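Local coordinates for VirK protein (Legionella pneumophila, PDB 5XTA) that is of uncertain function but belongs to the VirK family, is probably exported through type II secretion, and adopts a fold described as novel for bacterial VirK proteins, at residues Ile20-Asn25 and Ser78-Asp83. The protein carries 3 engineered substitutions. Sequence-based numbering, arbitrary orientation. Where two conformers were deposited one is given.
Sequences ITFVIN and SKFNLD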
ATOM      1  N   ILE A  20      -1.305   6.633 -10.420  1.00 25.48           N
ATOM      2  CA  ILE A  20      -1.925   7.940 -10.333  1.00 24.68           C
ATOM      3  C   ILE A  20      -1.958   8.503  -8.895  1.00 24.73           C
ATOM      4  O   ILE A  20      -2.242   7.793  -7.943  1.00 23.00           O
ATOM      5  CB  ILE A  20      -3.370   7.791 -10.875  1.00 26.74           C
ATOM      6  CG1 ILE A  20      -3.371   7.339 -12.363  1.00 29.89           C
ATOM      7  CG2 ILE A  20      -4.190   9.033 -10.717  1.00 28.22           C
ATOM      8  CD1 ILE A  20      -2.380   8.041 -13.273  1.00 31.24           C
ATOM      9  N   THR A  21      -1.755   9.801  -8.760  1.00 23.04           N
ATOM     10  CA  THR A  21      -1.900  10.510  -7.492  1.00 23.03           C
ATOM     11  C   THR A  21      -2.916  11.640  -7.651  1.00 23.42           C
ATOM     12  O   THR A  21      -2.843  12.434  -8.600  1.00 23.07           O
ATOM     13  CB  THR A  21      -0.547  11.060  -6.994  1.00 22.54           C
ATOM     14  OG1 THR A  21       0.332   9.966  -6.725  1.00 22.02           O
ATOM     15  CG2 THR A  21      -0.708  11.844  -5.694  1.00 22.91           C
ATOM     16  N   PHE A  22      -3.846  11.702  -6.700  1.00 24.65           N
ATOM     17  CA  PHE A  22      -4.854  12.754  -6.596  1.00 25.25           C
ATOM     18  C   PHE A  22      -4.437  13.762  -5.526  1.00 25.91           C
ATOM     19  O   PHE A  22      -4.144  13.368  -4.386  1.00 23.53           O
ATOM     20  CB  PHE A  22      -6.226  12.188  -6.242  1.00 26.28           C
ATOM     21  CG  PHE A  22      -6.719  11.196  -7.223  1.00 28.51           C
ATOM     22  CD1 PHE A  22      -7.155  11.601  -8.469  1.00 30.43           C
ATOM     23  CD2 PHE A  22      -6.682   9.837  -6.946  1.00 32.51           C
ATOM     24  CE1 PHE A  22      -7.596  10.681  -9.412  1.00 30.62           C
ATOM     25  CE2 PHE A  22      -7.091   8.919  -7.901  1.00 32.84           C
ATOM     26  CZ  PHE A  22      -7.570   9.348  -9.124  1.00 31.45           C
ATOM     27  N   VAL A  23      -4.389  15.037  -5.939  1.00 25.40           N
ATOM     28  CA  VAL A  23      -4.167  16.169  -5.046  1.00 25.93           C
ATOM     29  C   VAL A  23      -5.406  17.075  -5.041  1.00 25.93           C
ATOM     30  O   VAL A  23      -5.821  17.621  -6.072  1.00 24.25           O
ATOM     31  CB  VAL A  23      -2.890  16.933  -5.387  1.00 27.75           C
ATOM     32  CG1 VAL A  23      -2.618  18.007  -4.351  1.00 29.33           C
ATOM     33  CG2 VAL A  23      -1.700  15.985  -5.414  1.00 27.14           C
ATOM     34  N   ILE A  24      -6.014  17.195  -3.876  1.00 25.28           N
ATOM     35  CA  ILE A  24      -7.244  17.916  -3.728  1.00 28.39           C
ATOM     36  C   ILE A  24      -7.068  19.091  -2.827  1.00 30.32           C
ATOM     37  O   ILE A  24      -6.616  18.947  -1.678  1.00 30.56           O
ATOM     38  CB  ILE A  24      -8.324  16.998  -3.191  1.00 31.15           C
ATOM     39  CG1 ILE A  24      -8.282  15.776  -4.105  1.00 33.58           C
ATOM     40  CG2 ILE A  24      -9.685  17.717  -3.161  1.00 34.48           C
ATOM     41  CD1 ILE A  24      -9.489  14.923  -4.155  1.00 36.64           C
ATOM     42  N   ASN A  25      -7.464  20.247  -3.349  1.00 30.63           N
ATOM     43  CA  ASN A  25      -7.444  21.511  -2.590  1.00 32.65           C
ATOM     44  C   ASN A  25      -8.866  21.855  -2.154  1.00 33.21           C
ATOM     45  O   ASN A  25      -9.690  22.361  -2.948  1.00 29.77           O
ATOM     46  CB  ASN A  25      -6.793  22.584  -3.448  1.00 32.90           C
ATOM     47  CG  ASN A  25      -6.539  23.882  -2.702  1.00 35.72           C
ATOM     48  OD1 ASN A  25      -6.959  24.094  -1.567  1.00 34.37           O
ATOM     49  ND2 ASN A  25      -5.817  24.756  -3.362  1.00 37.05           N
ATOM     50  N   SER A  78     -12.974   6.917   0.952  1.00 22.04           N
ATOM     51  CA  SER A  78     -13.178   7.930  -0.055  1.00 22.17           C
ATOM     52  C   SER A  78     -13.281   7.294  -1.421  1.00 23.68           C
ATOM     53  O   SER A  78     -12.415   6.524  -1.804  1.00 23.08           O
ATOM     54  CB  SER A  78     -12.029   8.899  -0.020  1.00 24.51           C
ATOM     55  OG  SER A  78     -12.054   9.579   1.213  1.00 26.15           O
ATOM     56  N   LYS A  79     -14.363   7.623  -2.132  1.00 23.92           N
ATOM     57  CA  LYS A  79     -14.602   7.224  -3.510  1.00 25.18           C
ATOM     58  C   LYS A  79     -14.416   8.447  -4.443  1.00 24.86           C
ATOM     59  O   LYS A  79     -15.038   9.479  -4.249  1.00 24.06           O
ATOM     60  CB  LYS A  79     -16.015   6.645  -3.583  1.00 27.38           C
ATOM     61  CG  LYS A  79     -16.533   6.309  -4.971  1.00 29.64           C
ATOM     62  CD  LYS A  79     -15.812   5.125  -5.550  1.00 32.81           C
ATOM     63  CE  LYS A  79     -16.424   4.778  -6.901  1.00 38.62           C
ATOM     64  NZ  LYS A  79     -15.594   3.784  -7.602  1.00 44.15           N
ATOM     65  N   PHE A  80     -13.491   8.330  -5.385  1.00 24.53           N
ATOM     66  CA  PHE A  80     -13.098   9.425  -6.278  1.00 26.43           C
ATOM     67  C   PHE A  80     -13.706   9.117  -7.628  1.00 26.51           C
ATOM     68  O   PHE A  80     -13.610   7.984  -8.098  1.00 25.94           O
ATOM     69  CB  PHE A  80     -11.579   9.460  -6.442  1.00 28.15           C
ATOM     70  CG  PHE A  80     -10.835   9.727  -5.174  1.00 31.11           C
ATOM     71  CD1 PHE A  80     -10.512  11.016  -4.811  1.00 33.17           C
ATOM     72  CD2 PHE A  80     -10.449   8.687  -4.337  1.00 34.22           C
ATOM     73  CE1 PHE A  80      -9.825  11.276  -3.639  1.00 34.03           C
ATOM     74  CE2 PHE A  80      -9.754   8.946  -3.169  1.00 34.03           C
ATOM     75  CZ  PHE A  80      -9.446  10.248  -2.822  1.00 34.30           C
ATOM     76  N   ASN A  81     -14.366  10.104  -8.215  1.00 26.11           N
ATOM     77  CA  ASN A  81     -14.981   9.991  -9.518  0.51 27.51           C
ATOM     78  C   ASN A  81     -14.634  11.238 -10.337  1.00 27.72           C
ATOM     79  O   ASN A  81     -14.711  12.346  -9.821  1.00 32.11           O
ATOM     80  CB  ASN A  81     -16.479   9.878  -9.323  0.51 29.82           C
ATOM     81  CG  ASN A  81     -17.173   9.241 -10.502  0.51 30.99           C
ATOM     82  OD1 ASN A  81     -17.130   9.745 -11.618  0.51 34.04           O
ATOM     83  ND2 ASN A  81     -17.816   8.129 -10.255  0.51 32.09           N
ATOM     84  N   LEU A  82     -14.244  11.054 -11.581  1.00 26.17           N
ATOM     85  CA  LEU A  82     -13.905  12.152 -12.473  1.00 25.14           C
ATOM     86  C   LEU A  82     -14.543  11.847 -13.791  1.00 28.42           C
ATOM     87  O   LEU A  82     -14.301  10.766 -14.366  1.00 27.43           O
ATOM     88  CB  LEU A  82     -12.414  12.214 -12.690  1.00 24.65           C
ATOM     89  CG  LEU A  82     -11.936  13.123 -13.799  1.00 24.53           C
ATOM     90  CD1 LEU A  82     -12.238  14.572 -13.427  1.00 23.31           C
ATOM     91  CD2 LEU A  82     -10.450  12.908 -14.053  1.00 25.51           C
ATOM     92  N   ASP A  83     -15.330  12.779 -14.306  1.00 28.14           N
ATOM     93  CA  ASP A  83     -15.950  12.524 -15.597  1.00 30.92           C
ATOM     94  C   ASP A  83     -15.189  13.191 -16.730  1.00 29.56           C
ATOM     95  O   ASP A  83     -14.290  14.009 -16.500  1.00 30.27           O
ATOM     96  CB  ASP A  83     -17.447  12.859 -15.565  1.00 32.22           C
ATOM     97  CG  ASP A  83     -17.729  14.357 -15.523  1.00 35.45           C
ATOM     98  OD1 ASP A  83     -16.898  15.191 -15.960  1.00 38.23           O
ATOM     99  OD2 ASP A  83     -18.832  14.699 -15.068  1.00 39.84           O
TER
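F22 and F80 meet between two antiparallel sheets, and I24 reaches F80 beside them. The aromatic pair is nearly parallel, with planes at 8°, but the rings are slid so far apart that they barely overlap. Their centroids stand 5.2 Å apart, and the closest atoms are F22 CG and F80 CD1 at 4.5 Å, so this is a loose, strongly displaced pair rather than a full stack. The backbones stay well separated: the nearest CA atoms, those of F22 and F80, are 8.9 Å apart, a separation bridged by side chains.

The closest approach of the contact is made by the end of I24. Its CD1 lies in the plane of the F80 ring, at the edge, 3.7 Å from CE1 of F80, and does not cover a ring face. CG1 of I24 sits beside the backbone N and anti to the carbonyl carbon (chi1 -51°), and the extended outer torsion (chi2 -159°) carries CD1 out to that edge. From the loop residue just ahead of the strand, I20 CG2 lies 3.7 Å above one face of the F22 ring, offset toward its rim.

The two strands belong to different sheets: 21-25 is the central strand of a three-stranded sheet, whereas 74-83 is an inner strand of a six-stranded one. I90 of the neighbouring strand 87-96 touches both I24 and F80, and the ring of F116 meets that of F22, extending the apolar layer.

With no hydrogen bond between the segments, the contact depends on the shape and burial of three apolar side chains near the centre of the chain. The slid-apart rings probably contribute by dispersion and exclusion of water more than by stacking.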